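Transketolase (Campylobacter jejuni, PDB 3L84) belongs to the transketolase family of thiamine diphosphate-dependent enzymes and forms a dimer whose subunits combine two domains of the thiamine diphosphate-binding type with a transketolase-like C-terminal domain. Local coordinates at residues A10-F15 / H281-S286; V41-L46 / I288-A293; S74-H77 / D82-L85; E110-P115 / A425-L430. One frame throughout, in Å; residues are numbered along the deposited sequence.

Interaction 1 (A10-F15 / H281-S286)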
loop_
_atom_site.group_PDB
_atom_site.type_symbol
_atom_site.label_atom_id
_atom_site.label_comp_id
_atom_site.label_asym_id
_atom_site.label_seq_id
_atom_site.Cartn_x
_atom_site.Cartn_y
_atom_site.Cartn_z
ATOM N N ALA A 10 -30.770 -18.632 14.283
ATOM C CA ALA A 10 -29.615 -18.826 13.387
ATOM C C ALA A 10 -30.082 -19.203 12.005
ATOM O O ALA A 10 -29.574 -18.686 10.993
ATOM C CB ALA A 10 -28.657 -19.869 13.956
ATOM N N ASN A 11 -31.057 -20.099 11.912
ATOM C CA ASN A 11 -31.537 -20.489 10.610
ATOM C C ASN A 11 -32.290 -19.366 9.891
ATOM O O ASN A 11 -32.220 -19.262 8.671
ATOM C CB ASN A 11 -32.356 -21.785 10.720
ATOM C CG ASN A 11 -31.467 -22.992 10.969
ATOM O OD1 ASN A 11 -30.284 -22.978 10.619
ATOM N ND2 ASN A 11 -32.011 -24.032 11.587
ATOM N N THR A 12 -32.957 -18.501 10.651
ATOM C CA THR A 12 -33.592 -17.310 10.077
ATOM C C THR A 12 -32.520 -16.469 9.407
ATOM O O THR A 12 -32.683 -16.026 8.266
ATOM C CB THR A 12 -34.355 -16.507 11.135
ATOM O OG1 THR A 12 -35.393 -17.344 11.694
ATOM C CG2 THR A 12 -35.007 -15.259 10.519
ATOM N N LEU A 13 -31.421 -16.223 10.113
ATOM C CA LEU A 13 -30.306 -15.478 9.515
ATOM C C LEU A 13 -29.742 -16.190 8.294
ATOM O O LEU A 13 -29.420 -15.531 7.296
ATOM C CB LEU A 13 -29.196 -15.242 10.540
ATOM C CG LEU A 13 -29.452 -14.276 11.697
ATOM C CD1 LEU A 13 -28.427 -14.522 12.822
ATOM C CD2 LEU A 13 -29.449 -12.812 11.243
ATOM N N ARG A 14 -29.560 -17.516 8.365
ATOM C CA ARG A 14 -29.035 -18.264 7.224
ATOM C C ARG A 14 -29.898 -18.086 6.002
ATOM O O ARG A 14 -29.388 -17.826 4.899
ATOM C CB ARG A 14 -28.984 -19.767 7.511
ATOM C CG ARG A 14 -27.937 -20.225 8.512
ATOM C CD ARG A 14 -27.833 -21.748 8.511
ATOM N NE ARG A 14 -26.602 -22.082 9.177
ATOM C CZ ARG A 14 -26.416 -22.178 10.478
ATOM N NH1 ARG A 14 -27.401 -22.205 11.347
ATOM N NH2 ARG A 14 -25.165 -22.278 10.914
ATOM N N PHE A 15 -31.210 -18.200 6.164
ATOM C CA PHE A 15 -32.078 -18.219 4.959
ATOM C C PHE A 15 -32.397 -16.831 4.426
ATOM O O PHE A 15 -32.524 -16.666 3.212
ATOM C CB PHE A 15 -33.308 -19.094 5.163
ATOM C CG PHE A 15 -32.946 -20.530 5.487
ATOM C CD1 PHE A 15 -32.028 -21.216 4.681
ATOM C CD2 PHE A 15 -33.508 -21.192 6.564
ATOM C CE1 PHE A 15 -31.662 -22.525 4.965
ATOM C CE2 PHE A 15 -33.140 -22.505 6.851
ATOM C CZ PHE A 15 -32.221 -23.151 6.061
ATOM N N HIS A 281 -38.472 -15.375 4.714
ATOM C CA HIS A 281 -39.386 -15.730 5.781
ATOM C C HIS A 281 -38.750 -15.486 7.135
ATOM O O HIS A 281 -37.624 -15.903 7.394
ATOM C CB HIS A 281 -39.753 -17.212 5.684
ATOM C CG HIS A 281 -40.701 -17.648 6.757
ATOM N ND1 HIS A 281 -41.971 -17.135 6.865
ATOM C CD2 HIS A 281 -40.539 -18.488 7.807
ATOM C CE1 HIS A 281 -42.564 -17.662 7.924
ATOM N NE2 HIS A 281 -41.723 -18.502 8.499
ATOM N N ILE A 282 -39.501 -14.852 8.025
ATOM C CA ILE A 282 -39.079 -14.641 9.407
ATOM C C ILE A 282 -40.119 -15.279 10.336
ATOM O O ILE A 282 -41.243 -14.767 10.475
ATOM C CB ILE A 282 -38.904 -13.138 9.713
ATOM C CG1 ILE A 282 -37.949 -12.491 8.694
ATOM C CG2 ILE A 282 -38.456 -12.978 11.184
ATOM C CD1 ILE A 282 -37.831 -10.962 8.756
ATOM N N PRO A 283 -39.784 -16.428 10.951
ATOM C CA PRO A 283 -40.753 -17.048 11.869
ATOM C C PRO A 283 -41.066 -16.173 13.062
ATOM O O PRO A 283 -40.222 -15.370 13.479
ATOM C CB PRO A 283 -40.055 -18.331 12.335
ATOM C CG PRO A 283 -38.904 -18.513 11.467
ATOM C CD PRO A 283 -38.544 -17.210 10.862
ATOM N N GLN A 284 -42.261 -16.318 13.612
ATOM C CA GLN A 284 -42.685 -15.501 14.764
ATOM C C GLN A 284 -41.765 -15.467 15.967
ATOM O O GLN A 284 -41.474 -14.389 16.464
ATOM C CB GLN A 284 -44.078 -15.938 15.248
ATOM C CG GLN A 284 -45.191 -15.306 14.478
ATOM C CD GLN A 284 -45.274 -13.808 14.684
ATOM O OE1 GLN A 284 -45.112 -13.039 13.739
ATOM N NE2 GLN A 284 -45.501 -13.379 15.913
ATOM N N ALA A 285 -41.338 -16.610 16.490
ATOM C CA ALA A 285 -40.534 -16.611 17.721
ATOM C C ALA A 285 -39.250 -15.835 17.504
ATOM O O ALA A 285 -38.846 -15.037 18.357
ATOM C CB ALA A 285 -40.239 -18.061 18.211
ATOM N N SER A 286 -38.615 -16.045 16.352
ATOM C CA SER A 286 -37.383 -15.357 16.009
ATOM C C SER A 286 -37.649 -13.881 15.777
ATOM O O SER A 286 -36.866 -13.044 16.209
ATOM C CB SER A 286 -36.723 -15.984 14.777
ATOM O OG SER A 286 -36.151 -17.242 15.132
HETATM O O HOH W 1 -35.168 -16.827 6.823
#
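His281 O accepts a hydrogen bond of 2.7 Å from a water oxygen. The same water donates to Thr12 O, 3.0 Å from its oxygen. It therefore bridges the two main chains, which share no direct hydrogen bond here. Thr12 carries most of the side-chain contact. Its OG1 comes up against the proline, 3.3 Å from Pro283 CD. It also lies beside the hydroxyl of Ser286, OG1 to OG 3.5 Å. Both hydroxyls are hydrogen-bonded to Glu8, one turn back on helix 3-24: Thr12 OG1 to Glu8 O, and Ser286 OG to Glu8 OE1. The methyl CG2 of Thr12 lies anti to the backbone N (chi1 of OG1 -61°). This turns it to Ile282, where CG2 meets CG2 at 4.2 Å, and to His281 O at 4.1 Å from Thr12 CG2. One threonine thus offers a polar and an apolar branch to the same loop. On the far side of its helix, Arg14 forms a salt bridge with Asp37. Pro283 is the N-cap residue of helix 284-291. The arrangement is plain packing within the thiamine diphosphate-binding domain: the side of the N-terminal helix 3-24 meets the loop and first turn of helix 284-291.

Interaction 2 (V41-L46 / I288-A293). With GOL (glycerol), chain B.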
loop_
_atom_site.group_PDB
_atom_site.type_symbol
_atom_site.label_atom_id
_atom_site.label_comp_id
_atom_site.label_asym_id
_atom_site.label_seq_id
_atom_site.Cartn_x
_atom_site.Cartn_y
_atom_site.Cartn_z
ATOM N N VAL A 41 -25.980 -16.062 18.945
ATOM C CA VAL A 41 -25.602 -15.932 20.342
ATOM C C VAL A 41 -25.112 -14.526 20.693
ATOM O O VAL A 41 -25.466 -13.949 21.701
ATOM C CB VAL A 41 -24.531 -16.956 20.716
ATOM C CG1 VAL A 41 -24.151 -16.814 22.165
ATOM C CG2 VAL A 41 -25.047 -18.382 20.456
ATOM N N LEU A 42 -24.294 -13.957 19.812
ATOM C CA LEU A 42 -23.780 -12.609 20.028
ATOM C C LEU A 42 -24.905 -11.596 20.178
ATOM O O LEU A 42 -24.754 -10.629 20.921
ATOM C CB LEU A 42 -22.829 -12.208 18.876
ATOM C CG LEU A 42 -22.129 -10.871 19.027
ATOM C CD1 LEU A 42 -21.283 -10.750 20.287
ATOM C CD2 LEU A 42 -21.244 -10.632 17.804
ATOM N N SER A 43 -26.034 -11.789 19.500
ATOM C CA SER A 43 -27.162 -10.864 19.631
ATOM C C SER A 43 -27.648 -10.691 21.082
ATOM O O SER A 43 -28.221 -9.650 21.417
ATOM C CB SER A 43 -28.341 -11.270 18.739
ATOM O OG SER A 43 -29.033 -12.398 19.246
ATOM N N TYR A 44 -27.429 -11.687 21.936
ATOM C CA TYR A 44 -27.817 -11.613 23.351
ATOM C C TYR A 44 -26.824 -10.840 24.184
ATOM O O TYR A 44 -27.134 -10.471 25.308
ATOM C CB TYR A 44 -27.973 -13.029 23.927
ATOM C CG TYR A 44 -29.184 -13.753 23.408
ATOM C CD1 TYR A 44 -30.373 -13.755 24.142
ATOM C CD2 TYR A 44 -29.171 -14.381 22.167
ATOM C CE1 TYR A 44 -31.489 -14.380 23.667
ATOM C CE2 TYR A 44 -30.307 -15.017 21.682
ATOM C CZ TYR A 44 -31.465 -15.020 22.443
ATOM O OH TYR A 44 -32.593 -15.650 21.985
ATOM N N HIS A 45 -25.610 -10.657 23.665
ATOM C CA HIS A 45 -24.564 -9.942 24.389
ATOM C C HIS A 45 -24.404 -8.486 23.939
ATOM O O HIS A 45 -23.997 -7.639 24.731
ATOM C CB HIS A 45 -23.225 -10.662 24.194
ATOM C CG HIS A 45 -23.173 -11.998 24.854
ATOM N ND1 HIS A 45 -22.647 -12.178 26.111
ATOM C CD2 HIS A 45 -23.606 -13.205 24.440
ATOM C CE1 HIS A 45 -22.750 -13.459 26.436
ATOM N NE2 HIS A 45 -23.345 -14.104 25.446
ATOM N N LEU A 46 -24.687 -8.211 22.680
ATOM C CA LEU A 46 -24.442 -6.903 22.094
ATOM C C LEU A 46 -25.358 -5.872 22.717
ATOM O O LEU A 46 -26.588 -6.074 22.805
ATOM C CB LEU A 46 -24.705 -6.978 20.586
ATOM C CG LEU A 46 -24.186 -5.843 19.725
ATOM C CD1 LEU A 46 -22.656 -5.933 19.668
ATOM C CD2 LEU A 46 -24.785 -5.876 18.341
ATOM N N ILE A 288 -39.906 -11.902 17.124
ATOM C CA ILE A 288 -40.117 -11.237 18.405
ATOM C C ILE A 288 -38.815 -11.158 19.173
ATOM O O ILE A 288 -38.503 -10.118 19.748
ATOM C CB ILE A 288 -41.170 -11.997 19.238
ATOM C CG1 ILE A 288 -42.531 -11.945 18.558
ATOM C CG2 ILE A 288 -41.293 -11.446 20.666
ATOM C CD1 ILE A 288 -43.457 -12.972 19.115
ATOM N N ARG A 289 -38.066 -12.246 19.212
ATOM C CA ARG A 289 -36.829 -12.275 19.973
ATOM C C ARG A 289 -35.779 -11.307 19.415
ATOM O O ARG A 289 -35.211 -10.511 20.169
ATOM C CB ARG A 289 -36.292 -13.695 20.055
ATOM C CG ARG A 289 -34.982 -13.857 20.841
ATOM C CD ARG A 289 -35.030 -13.363 22.292
ATOM N NE ARG A 289 -36.037 -13.984 23.149
ATOM C CZ ARG A 289 -35.878 -15.120 23.827
ATOM N NH1 ARG A 289 -34.775 -15.862 23.723
ATOM N NH2 ARG A 289 -36.856 -15.538 24.612
ATOM N N PHE A 290 -35.530 -11.333 18.113
ATOM C CA PHE A 290 -34.607 -10.365 17.517
ATOM C C PHE A 290 -35.098 -8.919 17.707
ATOM O O PHE A 290 -34.290 -8.040 18.027
ATOM C CB PHE A 290 -34.375 -10.630 16.018
ATOM C CG PHE A 290 -33.338 -11.688 15.696
ATOM C CD1 PHE A 290 -32.008 -11.521 16.059
ATOM C CD2 PHE A 290 -33.687 -12.819 14.977
ATOM C CE1 PHE A 290 -31.038 -12.476 15.699
ATOM C CE2 PHE A 290 -32.746 -13.733 14.613
ATOM C CZ PHE A 290 -31.426 -13.566 14.986
ATOM N N GLU A 291 -36.391 -8.644 17.540
ATOM C CA GLU A 291 -36.843 -7.256 17.585
ATOM C C GLU A 291 -36.884 -6.705 19.032
ATOM O O GLU A 291 -36.975 -5.496 19.235
ATOM C CB GLU A 291 -38.176 -7.054 16.816
ATOM C CG GLU A 291 -39.435 -7.571 17.499
ATOM C CD GLU A 291 -40.709 -7.578 16.607
ATOM O OE1 GLU A 291 -40.637 -7.305 15.381
ATOM O OE2 GLU A 291 -41.801 -7.891 17.132
ATOM N N SER A 292 -36.786 -7.570 20.042
ATOM C CA SER A 292 -36.733 -7.094 21.417
ATOM C C SER A 292 -35.481 -6.254 21.662
ATOM O O SER A 292 -35.451 -5.518 22.637
ATOM C CB SER A 292 -36.810 -8.262 22.393
ATOM O OG SER A 292 -35.628 -9.013 22.364
ATOM N N ALA A 293 -34.483 -6.313 20.772
ATOM C CA ALA A 293 -33.349 -5.373 20.816
ATOM C C ALA A 293 -33.789 -3.915 20.868
ATOM O O ALA A 293 -33.083 -3.055 21.431
ATOM C CB ALA A 293 -32.386 -5.593 19.610
HETATM C C1 GOL B . -31.889 -11.561 21.115
HETATM O O1 GOL B . -31.699 -12.091 19.819
HETATM C C2 GOL B . -31.712 -10.040 21.166
HETATM O O2 GOL B . -32.550 -9.393 20.222
HETATM C C3 GOL B . -32.039 -9.504 22.554
HETATM O O3 GOL B . -31.279 -10.208 23.530
#
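The backbones come nearest at Ser43 and Phe290, CA to CA 7.8 Å, and the gap is crossed by side chains and by a glycerol. The direct polar link runs from Arg289 NH1 to Tyr44 OH, 2.8 Å long and fairly straight at 161°. Tyr44 OH lies in the guanidinium plane, and the NH1 in turn sits at the edge of the tyrosine ring. Ring and guanidinium stand at 89° to each other, so the two groups do not stack. Two bends in the arginine chain, the first at chi2 57°, curl it around the phenol oxygen, with Arg289 CG 3.2 Å from Tyr44 OH. Tyr44 OH is also hydrogen-bonded to Gln9 OE1 of helix 3-24, so the phenol oxygen has two partners, which probably restrain the ring. The glycerol, probably from the crystallisation liquor, lies over one face of the Tyr44 ring, its C1 over the ring centre and 3.6 Å above the plane. Its O1 donates to Ser43 OG at 2.7 Å, and that hydroxyl is also hydrogen-bonded to Ser40 O. Its O2 donates to Arg289 O at 2.9 Å. Arg289 O also receives a bond from Ser292 OG, 2.7 Å from it, so two hydroxyls grip one carbonyl. Deeper in, Phe290 CE1 approaches Ser43 OG at 4.1 Å, obliquely to the ring. The glycerol is also bonded to Gln9 NE2. It thus bridges segments 41-46 and 288-293, where helices 30-42 and 284-291 pack with helix 3-24 beside both, within the thiamine diphosphate-binding domain.

Interaction 3 (S74-H77 / D82-L85)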
loop_
_atom_site.group_PDB
_atom_site.type_symbol
_atom_site.label_atom_id
_atom_site.label_comp_id
_atom_site.label_asym_id
_atom_site.label_seq_id
_atom_site.Cartn_x
_atom_site.Cartn_y
_atom_site.Cartn_z
ATOM N N SER A 74 -29.158 -8.801 7.290
ATOM C CA SER A 74 -30.219 -9.602 7.895
ATOM C C SER A 74 -30.383 -9.266 9.378
ATOM O O SER A 74 -31.511 -9.049 9.861
ATOM C CB SER A 74 -29.908 -11.071 7.729
ATOM O OG SER A 74 -29.913 -11.514 6.373
ATOM N N PHE A 75 -29.249 -9.213 10.086
ATOM C CA PHE A 75 -29.242 -8.896 11.509
ATOM C C PHE A 75 -29.753 -7.480 11.788
ATOM O O PHE A 75 -30.540 -7.271 12.711
ATOM C CB PHE A 75 -27.836 -9.092 12.059
ATOM C CG PHE A 75 -27.688 -8.669 13.490
ATOM C CD1 PHE A 75 -28.351 -9.347 14.487
ATOM C CD2 PHE A 75 -26.966 -7.548 13.823
ATOM C CE1 PHE A 75 -28.252 -8.931 15.816
ATOM C CE2 PHE A 75 -26.859 -7.151 15.154
ATOM C CZ PHE A 75 -27.497 -7.855 16.130
ATOM N N LEU A 76 -29.346 -6.500 10.986
ATOM C CA LEU A 76 -29.830 -5.117 11.205
ATOM C C LEU A 76 -31.339 -5.042 10.999
ATOM O O LEU A 76 -32.067 -4.422 11.792
ATOM C CB LEU A 76 -29.110 -4.134 10.289
ATOM C CG LEU A 76 -27.615 -3.985 10.509
ATOM C CD1 LEU A 76 -26.983 -3.027 9.469
ATOM C CD2 LEU A 76 -27.278 -3.486 11.929
ATOM N N HIS A 77 -31.851 -5.688 9.950
ATOM C CA HIS A 77 -33.291 -5.697 9.707
ATOM C C HIS A 77 -34.042 -6.358 10.877
ATOM O O HIS A 77 -35.017 -5.838 11.410
ATOM C CB HIS A 77 -33.626 -6.459 8.422
ATOM C CG HIS A 77 -35.094 -6.561 8.206
ATOM N ND1 HIS A 77 -35.818 -7.732 8.302
ATOM C CD2 HIS A 77 -35.995 -5.572 8.023
ATOM C CE1 HIS A 77 -37.103 -7.457 8.126
ATOM N NE2 HIS A 77 -37.235 -6.154 7.971
ATOM N N ASP A 82 -33.177 0.757 10.684
ATOM C CA ASP A 82 -33.922 1.324 9.571
ATOM C C ASP A 82 -33.442 0.692 8.273
ATOM O O ASP A 82 -32.777 1.319 7.436
ATOM C CB ASP A 82 -33.720 2.845 9.553
ATOM C CG ASP A 82 -34.568 3.539 8.527
ATOM O OD1 ASP A 82 -35.602 2.979 8.087
ATOM O OD2 ASP A 82 -34.159 4.651 8.160
ATOM N N LEU A 83 -33.744 -0.577 8.112
ATOM C CA LEU A 83 -33.399 -1.367 6.924
ATOM C C LEU A 83 -34.552 -2.330 6.788
ATOM O O LEU A 83 -34.826 -3.069 7.749
ATOM C CB LEU A 83 -32.088 -2.100 7.149
ATOM C CG LEU A 83 -31.388 -2.690 5.962
ATOM C CD1 LEU A 83 -31.010 -1.637 4.893
ATOM C CD2 LEU A 83 -30.127 -3.508 6.324
ATOM N N SER A 84 -35.283 -2.249 5.671
ATOM C CA SER A 84 -36.529 -2.974 5.492
ATOM C C SER A 84 -36.343 -4.315 4.796
ATOM O O SER A 84 -35.296 -4.614 4.217
ATOM C CB SER A 84 -37.504 -2.133 4.688
ATOM O OG SER A 84 -37.076 -2.027 3.353
ATOM N N LEU A 85 -37.394 -5.118 4.801
ATOM C CA LEU A 85 -37.404 -6.345 4.035
ATOM C C LEU A 85 -37.235 -6.060 2.543
ATOM O O LEU A 85 -36.482 -6.751 1.861
ATOM C CB LEU A 85 -38.680 -7.145 4.301
ATOM C CG LEU A 85 -38.653 -8.604 3.827
ATOM C CD1 LEU A 85 -37.639 -9.441 4.622
ATOM C CD2 LEU A 85 -40.069 -9.196 3.938
#
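The imidazole of His77 lies against the chain from Leu83 to Leu85. Over one face sits Leu85 CA, 3.9 Å above the ring plane and displaced toward the rim. The closeness of Leu83 O to the ring edge is doubtful. The ring is probably turned over in the model, so which ring atom faces that oxygen is uncertain. CG lies anti to the backbone N (chi1 176°), which swings the ring out from helix 69-79 and along the returning chain 83-85. The side chain of Leu85 crosses the ring obliquely. The backbones are close here, His77 CA to Leu83 CA 5.1 Å. Leu83 points back into the helix and is buried: its CD2 packs on Leu76 CB at 4.1 Å. Leu76 also touches Tyr81, in the turn between the two segments, and Leu83 touches Lys97. Ser84 is the N-cap of helix 85-88 and its side chain caps a backbone N there. Its own N is hydrogen-bonded to Asp87 OD2, as in a capping box. The segments are joined by a short turn, so this is local packing of helix 69-79 against the loop that leads into helix 85-88, within the thiamine diphosphate-binding domain. His77, which Ile282 also touches, contributes the largest area, but its ring orientation is uncertain. The firm contact between the segments is the purely apolar one of Leu76 with Leu83.

Interaction 4 (E110-P115 / A425-L430)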
loop_
_atom_site.group_PDB
_atom_site.type_symbol
_atom_site.label_atom_id
_atom_site.label_comp_id
_atom_site.label_asym_id
_atom_site.label_seq_id
_atom_site.Cartn_x
_atom_site.Cartn_y
_atom_site.Cartn_z
ATOM N N GLU A 110 -21.015 0.301 11.030
ATOM C CA GLU A 110 -20.080 1.102 11.794
ATOM C C GLU A 110 -19.002 1.741 10.946
ATOM O O GLU A 110 -18.555 2.855 11.229
ATOM C CB GLU A 110 -19.438 0.263 12.909
ATOM C CG GLU A 110 -20.417 -0.119 14.044
ATOM C CD GLU A 110 -20.888 1.038 14.893
ATOM O OE1 GLU A 110 -20.288 2.133 14.809
ATOM O OE2 GLU A 110 -21.855 0.812 15.650
ATOM N N ILE A 111 -18.544 1.010 9.959
ATOM C CA ILE A 111 -17.417 1.439 9.132
ATOM C C ILE A 111 -17.486 0.649 7.854
ATOM O O ILE A 111 -17.973 -0.477 7.849
ATOM C CB ILE A 111 -16.086 1.280 9.915
ATOM C CG1 ILE A 111 -14.908 1.965 9.202
ATOM C CG2 ILE A 111 -15.742 -0.179 10.144
ATOM C CD1 ILE A 111 -13.816 2.422 10.161
ATOM N N ALA A 112 -17.096 1.246 6.739
ATOM C CA ALA A 112 -17.068 0.547 5.484
ATOM C C ALA A 112 -15.989 -0.484 5.488
ATOM O O ALA A 112 -14.868 -0.184 5.906
ATOM C CB ALA A 112 -16.852 1.545 4.299
ATOM N N THR A 113 -16.300 -1.698 5.066
ATOM C CA THR A 113 -15.297 -2.764 4.990
ATOM C C THR A 113 -15.446 -3.503 3.687
ATOM O O THR A 113 -16.429 -3.409 3.001
ATOM C CB THR A 113 -15.392 -3.768 6.173
ATOM O OG1 THR A 113 -16.652 -4.420 6.133
ATOM C CG2 THR A 113 -15.165 -3.062 7.549
ATOM N N GLY A 114 -14.479 -4.320 3.381
ATOM C CA GLY A 114 -14.446 -4.985 2.073
ATOM C C GLY A 114 -13.025 -5.430 1.801
ATOM O O GLY A 114 -12.738 -6.616 1.835
ATOM N N PRO A 115 -12.109 -4.487 1.588
ATOM C CA PRO A 115 -10.689 -4.837 1.407
ATOM C C PRO A 115 -10.217 -5.545 2.682
ATOM O O PRO A 115 -10.402 -5.029 3.790
ATOM C CB PRO A 115 -10.019 -3.474 1.192
ATOM C CG PRO A 115 -11.196 -2.594 0.715
ATOM C CD PRO A 115 -12.329 -3.031 1.552
ATOM N N ALA A 425 -6.500 5.066 3.258
ATOM C CA ALA A 425 -6.894 6.406 2.850
ATOM C C ALA A 425 -8.108 6.361 1.933
ATOM O O ALA A 425 -8.999 7.204 2.003
ATOM C CB ALA A 425 -5.720 7.159 2.197
ATOM N N ARG A 426 -8.152 5.366 1.054
ATOM C CA ARG A 426 -9.259 5.233 0.153
ATOM C C ARG A 426 -10.556 4.979 0.902
ATOM O O ARG A 426 -11.600 5.496 0.481
ATOM C CB ARG A 426 -8.985 4.101 -0.828
ATOM C CG ARG A 426 -9.827 4.184 -2.067
ATOM C CD ARG A 426 -9.542 3.019 -3.059
ATOM N NE ARG A 426 -10.067 3.330 -4.383
ATOM C CZ ARG A 426 -11.178 2.837 -4.910
ATOM N NH1 ARG A 426 -11.917 1.970 -4.255
ATOM N NH2 ARG A 426 -11.523 3.218 -6.129
ATOM N N ILE A 427 -10.534 4.198 1.975
ATOM C CA ILE A 427 -11.730 4.006 2.789
ATOM C C ILE A 427 -12.160 5.327 3.436
ATOM O O ILE A 427 -13.369 5.621 3.519
ATOM C CB ILE A 427 -11.520 2.910 3.840
ATOM C CG1 ILE A 427 -11.283 1.549 3.191
ATOM C CG2 ILE A 427 -12.709 2.846 4.808
ATOM C CD1 ILE A 427 -12.598 0.893 2.678
ATOM N N ALA A 428 -11.228 6.131 3.905
ATOM C CA ALA A 428 -11.575 7.462 4.416
ATOM C C ALA A 428 -12.334 8.263 3.374
ATOM O O ALA A 428 -13.334 8.942 3.669
ATOM C CB ALA A 428 -10.322 8.194 4.880
ATOM N N ALA A 429 -11.834 8.250 2.141
ATOM C CA ALA A 429 -12.454 8.952 1.037
ATOM C C ALA A 429 -13.828 8.400 0.714
ATOM O O ALA A 429 -14.793 9.163 0.535
ATOM C CB ALA A 429 -11.528 8.918 -0.172
ATOM N N LEU A 430 -13.960 7.084 0.632
ATOM C CA LEU A 430 -15.244 6.438 0.363
ATOM C C LEU A 430 -16.289 6.859 1.370
ATOM O O LEU A 430 -17.453 7.080 1.010
ATOM C CB LEU A 430 -15.060 4.906 0.376
ATOM C CG LEU A 430 -14.490 4.346 -0.947
ATOM C CD1 LEU A 430 -13.732 3.010 -0.709
ATOM C CD2 LEU A 430 -15.582 4.185 -2.011
#
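Apolar contacts carry this junction, and Ile427 makes them all from the helix side. Its CD1 meets Pro115 CD at 4.1 Å. Its other branch, CG2, packs on the methyl of Ala112, CG2 to CB 4.4 Å. With CG2 anti to the backbone N (chi1 -64°), the isoleucine spreads its two branches along the loop. Between them comes a contact of a second kind, with a backbone oxygen: Ala112 O lies 3.9 Å from Ile427 CG2 and 4.1 Å from CD1. The main chains stay apart, Ala112 CA to Ile427 CA 6.9 Å, and no hydrogen bond joins the segments. The loop precedes helix 118-137 of the thiamine diphosphate-binding domain, while helix 418-431 belongs to the pyrimidine-binding domain. Ile427 thus makes one of the contacts between these two domains of a subunit; Ile111 and Ala112 also touch Met431. Gly114, at phi 159° and psi -68°, turns the loop in a conformation that suits a residue without a side chain. Polar bonds of these segments lead outside the pair. Thr113 OG1 is hydrogen-bonded to Phe63 O. Arg426, next to Ile427, reaches the second subunit, where it forms a salt bridge with Glu457, and Pro115 packs on Tyr420 of that subunit.

In the fold
Interactions 1, 2 and 3 form one cluster, with each pair of centres 13 Å apart, all within the thiamine diphosphate-binding domain. Interactions 1 and 2 share helix 284-291, and Leu13 CD1 packs on Phe290 CZ at 3.8 Å. Leu13 also reaches interaction 3, its CD2 3.8 Å from Phe75 N. Phe75 in turn meets interaction 2, its CE1 3.7 Å from Ser43 CB. Apart from the glycerol within interaction 2, glycerol also lies about 4 Å from the side chains of Ile282 and His77. Interaction 4 stands apart: its centre is 21 Å from that of interaction 3 and 30 Å from that of interaction 1. It lies near the middle of the chain, beside the second subunit.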